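Local structure of putative Xylose isomerase (Rhodospirillum rubrum, 3QXB) at residues 74-79 / 124-129; 88-93 / 176-181; 148-153 / 193-198; 244-249 / 253-258. The protein binds iron and manganese ions in a xylose isomerase-like TIM barrel and probably acts as a sugar isomerase. One frame throughout, in Å; residues are numbered along the deposited sequence.

Interaction 1: 74-79 / 124-129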
loop_
_atom_site.group_PDB
_atom_site.type_symbol
_atom_site.label_atom_id
_atom_site.label_comp_id
_atom_site.label_asym_id
_atom_site.label_seq_id
_atom_site.Cartn_x
_atom_site.Cartn_y
_atom_site.Cartn_z
ATOM N N ALA A 74 -2.735 -22.745 -3.079
ATOM C CA ALA A 74 -3.990 -22.805 -3.836
ATOM C C ALA A 74 -3.955 -21.948 -5.115
ATOM O O ALA A 74 -4.407 -22.402 -6.154
ATOM C CB ALA A 74 -5.232 -22.465 -2.949
ATOM N N TYR A 75 -3.427 -20.736 -5.038
ATOM C CA TYR A 75 -3.200 -19.944 -6.272
ATOM C C TYR A 75 -2.238 -20.657 -7.216
ATOM O O TYR A 75 -2.547 -20.809 -8.403
ATOM C CB TYR A 75 -2.664 -18.539 -5.972
ATOM C CG TYR A 75 -3.693 -17.590 -5.420
ATOM C CD1 TYR A 75 -4.757 -17.157 -6.197
ATOM C CD2 TYR A 75 -3.567 -17.071 -4.143
ATOM C CE1 TYR A 75 -5.706 -16.269 -5.689
ATOM C CE2 TYR A 75 -4.487 -16.168 -3.638
ATOM C CZ TYR A 75 -5.563 -15.777 -4.421
ATOM O OH TYR A 75 -6.489 -14.907 -3.908
ATOM N N ALA A 76 -1.103 -21.129 -6.715
ATOM C CA ALA A 76 -0.135 -21.846 -7.631
ATOM C C ALA A 76 -0.763 -23.008 -8.346
ATOM O O ALA A 76 -0.608 -23.181 -9.582
ATOM C CB ALA A 76 1.135 -22.290 -6.866
ATOM N N LYS A 77 -1.536 -23.792 -7.615
ATOM C CA LYS A 77 -2.170 -24.963 -8.198
ATOM C C LYS A 77 -3.240 -24.588 -9.214
ATOM O O LYS A 77 -3.369 -25.244 -10.258
ATOM C CB LYS A 77 -2.751 -25.856 -7.093
ATOM C CG LYS A 77 -3.504 -27.119 -7.528
ATOM C CD LYS A 77 -3.879 -28.012 -6.298
ATOM C CE LYS A 77 -4.398 -29.426 -6.680
ATOM N NZ LYS A 77 -5.585 -29.367 -7.581
ATOM N N ALA A 78 -4.045 -23.585 -8.907
ATOM C CA ALA A 78 -5.098 -23.172 -9.822
ATOM C C ALA A 78 -4.489 -22.628 -11.113
ATOM O O ALA A 78 -4.985 -22.914 -12.207
ATOM C CB ALA A 78 -6.000 -22.123 -9.168
ATOM N N PHE A 79 -3.414 -21.850 -11.002
ATOM C CA PHE A 79 -2.783 -21.322 -12.203
ATOM C C PHE A 79 -2.171 -22.440 -13.072
ATOM O O PHE A 79 -2.341 -22.442 -14.301
ATOM C CB PHE A 79 -1.755 -20.232 -11.854
ATOM C CG PHE A 79 -2.366 -18.864 -11.712
ATOM C CD1 PHE A 79 -3.236 -18.577 -10.655
ATOM C CD2 PHE A 79 -2.137 -17.890 -12.664
ATOM C CE1 PHE A 79 -3.827 -17.332 -10.553
ATOM C CE2 PHE A 79 -2.716 -16.639 -12.539
ATOM C CZ PHE A 79 -3.543 -16.362 -11.496
ATOM N N ALA A 124 8.910 -20.581 -2.697
ATOM C CA ALA A 124 9.309 -22.008 -2.794
ATOM C C ALA A 124 8.096 -22.911 -2.569
ATOM O O ALA A 124 7.938 -23.925 -3.213
ATOM C CB ALA A 124 10.386 -22.350 -1.730
ATOM N N ALA A 125 7.226 -22.524 -1.655
ATOM C CA ALA A 125 6.019 -23.324 -1.368
ATOM C C ALA A 125 5.140 -23.417 -2.601
ATOM O O ALA A 125 4.553 -24.490 -2.891
ATOM C CB ALA A 125 5.253 -22.714 -0.155
HETATM N N MSE A 126 5.088 -22.318 -3.361
HETATM C CA MSE A 126 4.354 -22.239 -4.643
HETATM C C MSE A 126 5.013 -22.967 -5.792
HETATM O O MSE A 126 4.403 -23.110 -6.844
HETATM C CB MSE A 126 4.135 -20.776 -5.073
HETATM C CG MSE A 126 3.295 -20.005 -4.120
HETATM SE SE MSE A 126 3.133 -18.134 -4.459
HETATM C CE MSE A 126 1.812 -18.207 -5.847
ATOM N N GLU A 127 6.257 -23.412 -5.579
ATOM C CA GLU A 127 7.140 -23.938 -6.629
ATOM C C GLU A 127 7.331 -22.938 -7.756
ATOM O O GLU A 127 7.403 -23.295 -8.924
ATOM C CB GLU A 127 6.680 -25.301 -7.120
ATOM C CG GLU A 127 6.586 -26.324 -6.022
ATOM C CD GLU A 127 5.966 -27.623 -6.489
ATOM O OE1 GLU A 127 5.925 -27.896 -7.715
ATOM O OE2 GLU A 127 5.533 -28.381 -5.611
ATOM N N VAL A 128 7.445 -21.663 -7.390
ATOM C CA VAL A 128 7.748 -20.614 -8.322
ATOM C C VAL A 128 9.263 -20.350 -8.242
ATOM O O VAL A 128 9.847 -20.312 -7.154
ATOM C CB VAL A 128 6.907 -19.363 -7.992
ATOM C CG1 VAL A 128 7.341 -18.122 -8.769
ATOM C CG2 VAL A 128 5.459 -19.676 -8.222
ATOM N N PRO A 129 9.906 -20.147 -9.391
ATOM C CA PRO A 129 11.371 -20.107 -9.459
ATOM C C PRO A 129 12.078 -18.820 -9.062
ATOM O O PRO A 129 13.287 -18.849 -8.842
ATOM C CB PRO A 129 11.671 -20.421 -10.928
ATOM C CG PRO A 129 10.441 -20.173 -11.668
ATOM C CD PRO A 129 9.271 -20.161 -10.712
#
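The methyl of A76 meets M126, a selenomethionine, at two points: A76 CB lies 3.4 Å from the carbonyl M126 O and 3.8 Å from M126 CB. These are van der Waals contacts, and A76 CA and M126 CA are 5.4 Å apart, which shows how closely the backbones come together at the small alanine. A second, looser touch joins Y75 CB to the terminal methyl M126 CE at 4.5 Å. M126 reaches it because its chain, extended at chi2 (173°), bends at chi3 (80°). The contact joins helix 65-81 to the end of helix 106-125, two outer helices of the TIM barrel. The latter helix finishes in a Schellman motif: E127 takes positive phi (56°), and E127 N bonds back to A124 O at 2.9 Å. That turn leads the chain off toward strand 130-133. Farther out, M126 packs on I86 and T89 of strand 85-90 and on Y54 of strand 51-55, while Y75 OH makes a weak hydrogen bond to L34 O.

Interaction 2: 88-93 / 176-181. With FE (Fe (III) ion), chain E.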
loop_
_atom_site.group_PDB
_atom_site.type_symbol
_atom_site.label_atom_id
_atom_site.label_comp_id
_atom_site.label_asym_id
_atom_site.label_seq_id
_atom_site.Cartn_x
_atom_site.Cartn_y
_atom_site.Cartn_z
ATOM N N SER A 88 7.270 -15.657 -11.488
ATOM C CA SER A 88 7.874 -15.041 -10.330
ATOM C C SER A 88 6.792 -14.499 -9.462
ATOM O O SER A 88 5.652 -14.353 -9.875
ATOM C CB SER A 88 8.802 -13.889 -10.706
ATOM O OG SER A 88 8.169 -12.986 -11.598
ATOM N N THR A 89 7.172 -14.232 -8.229
ATOM C CA THR A 89 6.379 -13.507 -7.275
ATOM C C THR A 89 7.124 -12.210 -7.140
ATOM O O THR A 89 8.307 -12.112 -7.503
ATOM C CB THR A 89 6.279 -14.183 -5.861
ATOM O OG1 THR A 89 7.579 -14.344 -5.287
ATOM C CG2 THR A 89 5.531 -15.537 -5.918
ATOM N N PHE A 90 6.428 -11.184 -6.670
ATOM C CA PHE A 90 7.013 -9.852 -6.603
ATOM C C PHE A 90 6.323 -8.982 -5.583
ATOM O O PHE A 90 5.117 -9.050 -5.447
ATOM C CB PHE A 90 6.943 -9.163 -7.959
ATOM C CG PHE A 90 8.163 -8.297 -8.252
ATOM C CD1 PHE A 90 9.281 -8.860 -8.819
ATOM C CD2 PHE A 90 8.188 -6.938 -7.931
ATOM C CE1 PHE A 90 10.421 -8.122 -9.033
ATOM C CE2 PHE A 90 9.325 -6.200 -8.163
ATOM C CZ PHE A 90 10.417 -6.773 -8.726
ATOM N N GLY A 91 7.098 -8.106 -4.938
ATOM C CA GLY A 91 6.578 -7.070 -4.025
ATOM C C GLY A 91 5.542 -6.172 -4.655
ATOM O O GLY A 91 5.596 -5.855 -5.871
ATOM N N GLY A 92 4.595 -5.772 -3.819
ATOM C CA GLY A 92 3.549 -4.837 -4.188
ATOM C C GLY A 92 3.529 -3.673 -3.207
ATOM O O GLY A 92 4.580 -3.298 -2.638
ATOM N N LEU A 93 2.355 -3.062 -3.037
ATOM C CA LEU A 93 2.257 -1.820 -2.248
ATOM C C LEU A 93 2.438 -2.032 -0.775
ATOM O O LEU A 93 3.036 -1.188 -0.131
ATOM C CB LEU A 93 0.965 -0.993 -2.581
ATOM C CG LEU A 93 0.876 -0.642 -4.110
ATOM C CD1 LEU A 93 -0.282 0.316 -4.487
ATOM C CD2 LEU A 93 2.215 -0.098 -4.769
ATOM N N TYR A 176 15.183 -10.790 -8.152
ATOM C CA TYR A 176 15.166 -9.516 -8.889
ATOM C C TYR A 176 15.155 -8.287 -7.971
ATOM O O TYR A 176 14.587 -8.315 -6.878
ATOM C CB TYR A 176 13.960 -9.361 -9.805
ATOM C CG TYR A 176 13.637 -10.493 -10.716
ATOM C CD1 TYR A 176 14.283 -10.660 -11.932
ATOM C CD2 TYR A 176 12.642 -11.355 -10.400
ATOM C CE1 TYR A 176 13.938 -11.678 -12.772
ATOM C CE2 TYR A 176 12.299 -12.363 -11.220
ATOM C CZ TYR A 176 12.951 -12.535 -12.386
ATOM O OH TYR A 176 12.564 -13.553 -13.175
ATOM N N VAL A 177 15.783 -7.216 -8.464
ATOM C CA VAL A 177 15.730 -5.895 -7.865
ATOM C C VAL A 177 15.078 -4.973 -8.873
ATOM O O VAL A 177 15.484 -4.945 -10.029
ATOM C CB VAL A 177 17.143 -5.348 -7.532
ATOM C CG1 VAL A 177 17.040 -3.906 -7.005
ATOM C CG2 VAL A 177 17.812 -6.256 -6.533
ATOM N N GLU A 178 14.088 -4.188 -8.440
ATOM C CA GLU A 178 13.427 -3.229 -9.320
ATOM C C GLU A 178 13.889 -1.826 -9.022
ATOM O O GLU A 178 13.568 -1.300 -7.941
ATOM C CB GLU A 178 11.884 -3.284 -9.129
ATOM C CG GLU A 178 11.147 -2.160 -9.791
ATOM C CD GLU A 178 9.628 -2.324 -9.759
ATOM O OE1 GLU A 178 9.098 -2.983 -8.845
ATOM O OE2 GLU A 178 8.960 -1.747 -10.633
ATOM N N PRO A 179 14.620 -1.192 -9.954
ATOM C CA PRO A 179 14.970 0.186 -9.705
ATOM C C PRO A 179 13.751 1.124 -9.692
ATOM O O PRO A 179 12.701 0.828 -10.301
ATOM C CB PRO A 179 15.912 0.535 -10.879
ATOM C CG PRO A 179 16.512 -0.771 -11.253
ATOM C CD PRO A 179 15.357 -1.722 -11.126
ATOM N N VAL A 180 13.911 2.242 -8.996
ATOM C CA VAL A 180 12.816 3.148 -8.717
ATOM C C VAL A 180 13.176 4.624 -8.971
ATOM O O VAL A 180 14.352 5.005 -8.811
ATOM C CB VAL A 180 12.389 3.027 -7.249
ATOM C CG1 VAL A 180 11.734 1.668 -7.017
ATOM C CG2 VAL A 180 13.613 3.206 -6.373
ATOM N N PRO A 181 12.152 5.459 -9.277
ATOM C CA PRO A 181 12.358 6.855 -9.712
ATOM C C PRO A 181 12.420 7.839 -8.550
ATOM O O PRO A 181 11.802 8.904 -8.610
ATOM C CB PRO A 181 11.116 7.133 -10.591
ATOM C CG PRO A 181 10.015 6.316 -9.962
ATOM C CD PRO A 181 10.731 5.046 -9.439
HETATM FE FE FE E . 6.846 -1.918 -11.125
HETATM O O HOH W 1 9.672 -13.366 -13.733
HETATM O O HOH W 2 7.183 -3.273 -6.451
HETATM O O HOH W 3 6.124 -0.326 -9.599
HETATM O O HOH W 4 6.622 -3.102 -9.190
#
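F90 sets an aromatic ring beside a metal-binding carboxylate: F90 CE2 lies 3.3 Å from E178 OE1, the ring and carboxylate planes being 72° apart. The two segments sit at the C-terminal ends of strands 85-90 and 174-177 of the TIM barrel, where the metal site lies. These strands are not neighbours in the sheet, since 130-133 runs between them, and the nearest CA atoms, of F90 and Y176, are 8.5 Å apart; side chains and water therefore bridge the gap. E178 CB meets the edge of the F90 ring in its plane, and Y176 CB lies near that plane at F90 CE1, 3.8 Å away. With an alanine at F90, a gap would probably open beside Y176 CB, E178 CB and E178 OE1, between the two strand ends. On the Y176 side, S88 CB approaches the tyrosine ring edge, and water 1 links S88 OG with Y176 OH; S88 OG is also hydrogen-bonded to Q53. E178 extends beyond CG (chi2 172°) and binds iron through OE2 at 2.2 Å, with D213, H244 and E286 completing the protein ligands. Its other oxygen, E178 OE1, accepts a 3.1 Å hydrogen bond from water 2, which also donates to G91 O.

Interaction 3: 148-153 / 193-198. With ACT (acetate ion), chain P.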
loop_
_atom_site.group_PDB
_atom_site.type_symbol
_atom_site.label_atom_id
_atom_site.label_comp_id
_atom_site.label_asym_id
_atom_site.label_seq_id
_atom_site.Cartn_x
_atom_site.Cartn_y
_atom_site.Cartn_z
ATOM N N ARG A 148 26.364 7.811 5.343
ATOM C CA ARG A 148 25.295 6.943 5.823
ATOM C C ARG A 148 24.785 6.090 4.695
ATOM O O ARG A 148 24.544 4.899 4.899
ATOM C CB ARG A 148 24.124 7.740 6.440
ATOM C CG ARG A 148 24.439 8.235 7.852
ATOM C CD ARG A 148 24.278 7.139 8.915
ATOM N NE ARG A 148 22.878 6.770 9.088
ATOM C CZ ARG A 148 22.452 5.709 9.775
ATOM N NH1 ARG A 148 23.305 4.892 10.395
ATOM N NH2 ARG A 148 21.156 5.484 9.873
ATOM N N ARG A 149 24.617 6.673 3.512
ATOM C CA ARG A 149 24.113 5.892 2.391
ATOM C C ARG A 149 25.029 4.698 2.113
ATOM O O ARG A 149 24.549 3.560 1.902
ATOM C CB ARG A 149 23.915 6.737 1.137
ATOM C CG ARG A 149 22.688 7.641 1.184
ATOM C CD ARG A 149 22.609 8.572 -0.007
ATOM N NE ARG A 149 22.262 7.872 -1.240
ATOM C CZ ARG A 149 21.160 8.084 -1.961
ATOM N NH1 ARG A 149 20.271 9.015 -1.615
ATOM N NH2 ARG A 149 20.954 7.370 -3.057
ATOM N N GLU A 150 26.338 4.949 2.161
ATOM C CA GLU A 150 27.336 3.925 1.888
ATOM C C GLU A 150 27.396 2.861 2.949
ATOM O O GLU A 150 27.489 1.690 2.633
ATOM C CB GLU A 150 28.733 4.538 1.706
ATOM C CG GLU A 150 29.096 4.576 0.255
ATOM C CD GLU A 150 29.157 3.161 -0.361
ATOM O OE1 GLU A 150 29.441 2.112 0.320
ATOM O OE2 GLU A 150 28.838 3.103 -1.556
ATOM N N GLU A 151 27.352 3.287 4.202
ATOM C CA GLU A 151 27.323 2.361 5.325
ATOM C C GLU A 151 26.110 1.406 5.221
ATOM O O GLU A 151 26.247 0.185 5.394
ATOM C CB GLU A 151 27.283 3.163 6.637
ATOM C CG GLU A 151 27.306 2.331 7.894
ATOM C CD GLU A 151 27.066 3.149 9.158
ATOM O OE1 GLU A 151 26.873 4.375 9.065
ATOM O OE2 GLU A 151 27.076 2.537 10.248
ATOM N N ILE A 152 24.955 1.974 4.903
ATOM C CA ILE A 152 23.682 1.233 4.892
ATOM C C ILE A 152 23.650 0.280 3.714
ATOM O O ILE A 152 23.250 -0.898 3.835
ATOM C CB ILE A 152 22.489 2.212 4.926
ATOM C CG1 ILE A 152 22.501 2.980 6.248
ATOM C CG2 ILE A 152 21.170 1.510 4.752
ATOM C CD1 ILE A 152 21.513 4.145 6.254
ATOM N N TYR A 153 24.140 0.771 2.584
ATOM C CA TYR A 153 24.222 -0.021 1.388
ATOM C C TYR A 153 25.159 -1.231 1.552
ATOM O O TYR A 153 24.841 -2.322 1.076
ATOM C CB TYR A 153 24.659 0.851 0.198
ATOM C CG TYR A 153 24.918 0.025 -1.019
ATOM C CD1 TYR A 153 23.899 -0.708 -1.609
ATOM C CD2 TYR A 153 26.172 -0.075 -1.536
ATOM C CE1 TYR A 153 24.142 -1.515 -2.715
ATOM C CE2 TYR A 153 26.435 -0.881 -2.637
ATOM C CZ TYR A 153 25.416 -1.600 -3.216
ATOM O OH TYR A 153 25.720 -2.357 -4.312
ATOM N N ALA A 193 21.798 1.022 -10.973
ATOM C CA ALA A 193 21.492 -0.386 -11.235
ATOM C C ALA A 193 22.734 -1.148 -11.749
ATOM O O ALA A 193 22.993 -2.265 -11.308
ATOM C CB ALA A 193 20.308 -0.523 -12.191
ATOM N N ALA A 194 23.530 -0.541 -12.632
ATOM C CA ALA A 194 24.769 -1.196 -13.108
ATOM C C ALA A 194 25.750 -1.435 -11.949
ATOM O O ALA A 194 26.394 -2.475 -11.880
ATOM C CB ALA A 194 25.431 -0.375 -14.209
ATOM N N ARG A 195 25.843 -0.487 -11.023
ATOM C CA ARG A 195 26.734 -0.637 -9.910
ATOM C C ARG A 195 26.283 -1.799 -8.986
ATOM O O ARG A 195 27.087 -2.611 -8.578
ATOM C CB ARG A 195 26.821 0.666 -9.104
ATOM C CG ARG A 195 27.325 0.440 -7.671
ATOM C CD ARG A 195 27.566 1.720 -6.895
ATOM N NE ARG A 195 28.223 1.397 -5.624
ATOM C CZ ARG A 195 28.260 2.186 -4.545
ATOM N NH1 ARG A 195 27.634 3.361 -4.515
ATOM N NH2 ARG A 195 28.912 1.780 -3.471
ATOM N N LEU A 196 24.999 -1.841 -8.637
ATOM C CA LEU A 196 24.495 -2.915 -7.793
ATOM C C LEU A 196 24.751 -4.230 -8.447
ATOM O O LEU A 196 25.230 -5.139 -7.808
ATOM C CB LEU A 196 22.992 -2.765 -7.523
ATOM C CG LEU A 196 22.303 -3.890 -6.724
ATOM C CD1 LEU A 196 22.793 -4.034 -5.285
ATOM C CD2 LEU A 196 20.796 -3.629 -6.758
HETATM N N MSE A 197 24.441 -4.333 -9.739
HETATM C CA MSE A 197 24.669 -5.579 -10.510
HETATM C C MSE A 197 26.129 -5.993 -10.547
HETATM O O MSE A 197 26.437 -7.189 -10.397
HETATM C CB MSE A 197 24.125 -5.459 -11.932
HETATM C CG MSE A 197 22.583 -5.439 -11.981
HETATM SE SE MSE A 197 21.915 -7.151 -11.487
HETATM C CE MSE A 197 21.178 -6.709 -9.880
ATOM N N ALA A 198 27.019 -5.029 -10.763
ATOM C CA ALA A 198 28.444 -5.321 -10.800
ATOM C C ALA A 198 28.935 -5.806 -9.425
ATOM O O ALA A 198 29.753 -6.705 -9.342
ATOM C CB ALA A 198 29.247 -4.068 -11.237
HETATM C C ACT P . 24.383 4.276 -2.428
HETATM O O ACT P . 25.531 4.651 -2.015
HETATM O OXT ACT P . 23.426 5.104 -2.603
HETATM C CH3 ACT P . 24.184 2.831 -2.729
#
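Helices 146-170 and 190-200, which flank strand 174-177 in the TIM-barrel chain order, meet here through long side chains. The axes of segments 148-153 and 193-198 remain 14.4 Å apart at closest approach and cross at -39°, so the backbones do not pack directly. A salt bridge links the two helices: R195 NH2 points almost straight at E150 OE2, with an angle of 173°, although the modelled separation is too short to be relied on. The carboxylate and guanidinium planes are nearly coplanar. Next to this pair Y153 reaches across, its CG anti to the backbone N (chi1 173°). Y153 CE2 lies over one face of the R195 guanidinium, 3.7 Å from R195 NH2. L196 CD1 sits in the plane of the Y153 ring at its edge, 3.8 Å from Y153 CE1. Y153 OH is hydrogen-bonded to D199 in the next turn of helix 190-200. A leucine replacing Y153 would probably leave D199 without this bond and R195 without its aromatic neighbour. An acetate, probably from the crystallisation liquor, places its methyl over one Y153 face, 3.4 Å from Y153 CG, while its OXT accepts a hydrogen bond from R149 NE at 3.3 Å.

Interaction 4: 244-249 / 253-258. With MN (manganese (II) ion), chain G; FE (Fe (III) ion), chain E; EDO (1,2-ethanediol), chain K.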
loop_
_atom_site.group_PDB
_atom_site.type_symbol
_atom_site.label_atom_id
_atom_site.label_comp_id
_atom_site.label_asym_id
_atom_site.label_seq_id
_atom_site.Cartn_x
_atom_site.Cartn_y
_atom_site.Cartn_z
ATOM N N HIS A 244 8.403 -4.480 -16.098
ATOM C CA HIS A 244 7.024 -4.080 -15.887
ATOM C C HIS A 244 6.709 -3.075 -16.981
ATOM O O HIS A 244 7.515 -2.164 -17.262
ATOM C CB HIS A 244 6.797 -3.412 -14.545
ATOM C CG HIS A 244 6.858 -4.352 -13.393
ATOM N ND1 HIS A 244 7.082 -3.931 -12.097
ATOM C CD2 HIS A 244 6.710 -5.695 -13.343
ATOM C CE1 HIS A 244 7.109 -4.993 -11.308
ATOM N NE2 HIS A 244 6.891 -6.073 -12.039
ATOM N N ILE A 245 5.553 -3.240 -17.590
ATOM C CA ILE A 245 5.081 -2.290 -18.580
ATOM C C ILE A 245 3.823 -1.610 -18.021
ATOM O O ILE A 245 3.027 -2.226 -17.343
ATOM C CB ILE A 245 4.856 -2.946 -19.968
ATOM C CG1 ILE A 245 3.793 -4.044 -19.937
ATOM C CG2 ILE A 245 6.209 -3.481 -20.588
ATOM C CD1 ILE A 245 3.410 -4.558 -21.352
ATOM N N GLN A 246 3.664 -0.331 -18.355
ATOM C CA GLN A 246 2.517 0.489 -17.973
ATOM C C GLN A 246 2.467 1.672 -18.924
ATOM O O GLN A 246 3.437 1.951 -19.637
ATOM C CB GLN A 246 2.680 1.030 -16.559
ATOM C CG GLN A 246 4.136 1.474 -16.266
ATOM C CD GLN A 246 4.210 2.568 -15.222
ATOM O OE1 GLN A 246 3.528 3.602 -15.340
ATOM N NE2 GLN A 246 5.055 2.375 -14.215
ATOM N N GLN A 247 1.330 2.353 -18.939
ATOM C CA GLN A 247 1.180 3.572 -19.693
ATOM C C GLN A 247 1.435 4.712 -18.729
ATOM O O GLN A 247 1.132 4.629 -17.523
ATOM C CB GLN A 247 -0.206 3.641 -20.373
ATOM C CG GLN A 247 -0.461 4.778 -21.314
ATOM C CD GLN A 247 0.521 4.900 -22.472
ATOM O OE1 GLN A 247 1.662 5.272 -22.270
ATOM N NE2 GLN A 247 0.044 4.669 -23.701
ATOM N N THR A 248 2.073 5.751 -19.251
ATOM C CA THR A 248 2.464 6.866 -18.423
ATOM C C THR A 248 2.657 8.109 -19.292
ATOM O O THR A 248 2.859 7.987 -20.495
ATOM C CB THR A 248 3.776 6.537 -17.677
ATOM O OG1 THR A 248 4.174 7.653 -16.889
ATOM C CG2 THR A 248 4.895 6.166 -18.688
ATOM N N ASP A 249 2.576 9.289 -18.679
ATOM C CA ASP A 249 2.961 10.527 -19.356
ATOM C C ASP A 249 4.388 10.907 -19.003
ATOM O O ASP A 249 4.897 11.912 -19.472
ATOM C CB ASP A 249 1.995 11.681 -19.017
ATOM C CG ASP A 249 1.975 12.003 -17.543
ATOM O OD1 ASP A 249 2.670 11.307 -16.768
ATOM O OD2 ASP A 249 1.249 12.918 -17.153
ATOM N N ASP A 253 4.690 8.369 -11.669
ATOM C CA ASP A 253 4.698 6.935 -11.899
ATOM C C ASP A 253 3.265 6.463 -12.054
ATOM O O ASP A 253 2.635 6.067 -11.075
ATOM C CB ASP A 253 5.390 6.196 -10.738
ATOM C CG ASP A 253 5.604 4.717 -11.038
ATOM O OD1 ASP A 253 5.598 4.351 -12.242
ATOM O OD2 ASP A 253 5.799 3.912 -10.074
ATOM N N ARG A 254 2.737 6.525 -13.278
ATOM C CA ARG A 254 1.266 6.485 -13.462
ATOM C C ARG A 254 0.628 5.102 -13.269
ATOM O O ARG A 254 -0.447 4.989 -12.666
ATOM C CB ARG A 254 0.854 7.041 -14.828
ATOM C CG ARG A 254 1.261 8.490 -15.044
ATOM C CD ARG A 254 0.700 9.413 -13.969
ATOM N NE ARG A 254 0.765 10.788 -14.427
ATOM C CZ ARG A 254 0.107 11.813 -13.888
ATOM N NH1 ARG A 254 -0.667 11.654 -12.817
ATOM N NH2 ARG A 254 0.239 13.012 -14.437
ATOM N N HIS A 255 1.286 4.089 -13.819
ATOM C CA HIS A 255 0.745 2.743 -13.917
ATOM C C HIS A 255 -0.636 2.766 -14.556
ATOM O O HIS A 255 -1.540 2.065 -14.101
ATOM C CB HIS A 255 0.692 2.046 -12.545
ATOM C CG HIS A 255 2.043 1.785 -11.955
ATOM N ND1 HIS A 255 2.810 0.695 -12.308
ATOM C CD2 HIS A 255 2.777 2.499 -11.071
ATOM C CE1 HIS A 255 3.963 0.754 -11.672
ATOM N NE2 HIS A 255 3.961 1.829 -10.901
ATOM N N TRP A 256 -0.789 3.592 -15.592
ATOM C CA TRP A 256 -2.006 3.623 -16.360
ATOM C C TRP A 256 -2.087 2.383 -17.207
ATOM O O TRP A 256 -1.077 1.741 -17.513
ATOM C CB TRP A 256 -2.130 4.860 -17.256
ATOM C CG TRP A 256 -2.324 6.156 -16.525
ATOM C CD1 TRP A 256 -2.923 6.346 -15.305
ATOM C CD2 TRP A 256 -1.923 7.450 -16.972
ATOM N NE1 TRP A 256 -2.880 7.666 -14.957
ATOM C CE2 TRP A 256 -2.275 8.370 -15.963
ATOM C CE3 TRP A 256 -1.275 7.918 -18.114
ATOM C CZ2 TRP A 256 -2.018 9.749 -16.080
ATOM C CZ3 TRP A 256 -1.035 9.290 -18.239
ATOM C CH2 TRP A 256 -1.415 10.186 -17.227
ATOM N N SER A 257 -3.310 2.046 -17.591
ATOM C CA SER A 257 -3.504 0.962 -18.537
ATOM C C SER A 257 -3.367 1.470 -19.986
ATOM O O SER A 257 -3.286 2.672 -20.230
ATOM C CB SER A 257 -4.866 0.354 -18.304
ATOM O OG SER A 257 -5.809 0.988 -19.120
ATOM N N PHE A 258 -3.340 0.547 -20.942
ATOM C CA PHE A 258 -3.134 0.883 -22.326
ATOM C C PHE A 258 -4.392 1.315 -23.095
ATOM O O PHE A 258 -4.360 1.511 -24.316
ATOM C CB PHE A 258 -2.339 -0.227 -23.016
ATOM C CG PHE A 258 -0.958 -0.396 -22.442
ATOM C CD1 PHE A 258 0.095 0.363 -22.905
ATOM C CD2 PHE A 258 -0.737 -1.266 -21.368
ATOM C CE1 PHE A 258 1.340 0.228 -22.368
ATOM C CE2 PHE A 258 0.494 -1.396 -20.827
ATOM C CZ PHE A 258 1.535 -0.658 -21.306
HETATM MN MN MN G . 5.901 1.942 -10.015
HETATM FE FE FE E . 6.846 -1.918 -11.125
HETATM C C1 EDO K . -6.234 3.020 -14.487
HETATM O O1 EDO K . -6.295 3.886 -13.381
HETATM C C2 EDO K . -5.740 3.918 -15.590
HETATM O O2 EDO K . -5.304 3.075 -16.612
HETATM O O HOH W 5 -2.180 3.216 -24.842
HETATM O O HOH W 3 6.124 -0.326 -9.599
HETATM O O HOH W 4 6.622 -3.102 -9.190
HETATM O O HOH W 6 4.724 1.976 -7.887
#
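R254 grips the D249 carboxylate side-on with two nitrogens, R254 NE to D249 OD1 at 3.1 Å and R254 NH2 to D249 OD2 at 2.9 Å. Q246 holds two groups beside the metals: Q246 NE2 donates to D253 OD1 at 2.8 Å and 172°, and Q246 OE1 accepts from main-chain H255 N at 2.8 Å. Its amide also stacks on the H255 ring, the planes 24° apart. As a second-shell residue Q246 is thus placed to help position two manganese ligands, D253 OD2 (2.0 Å) and H255 NE2 (2.1 Å); H216 is the third, and H255 also has E286 as polar partner. H244 ND1 binds iron at 2.2 Å, and water 3 bridges both metals. Q247 and W256 form a single antiparallel hydrogen-bonded bridge. In the packing beyond, W256 takes R254 CB over its ring centre, and F258 CZ comes within 3.5 Å of Q246 C. The loop follows barrel strand 240-245, with F258 resting on L269 of helix 266-275 and L309 of helix 295-310.

How the interactions relate
All four contacts belong to one TIM barrel but sample different layers. Interaction 1 lies among the outer helices, with interaction 2 about 19 Å away between centres; they touch where V128 CG1 packs on S88 CA. Interaction 3, also peripheral, meets interaction 2 through L196 on V177 and A193 on P179, 17 Å between centres. Interactions 2 and 4, 15 Å apart, share the closed sheet, the iron and waters 3 and 4. Interactions 1 and 3 have centres 32 Å apart and do not touch. Along the chain, the segments of interaction 2 alternate with those of 1 and of 3, whereas interaction 4 follows all others. The metal centre thus joins strand ends far apart in sequence.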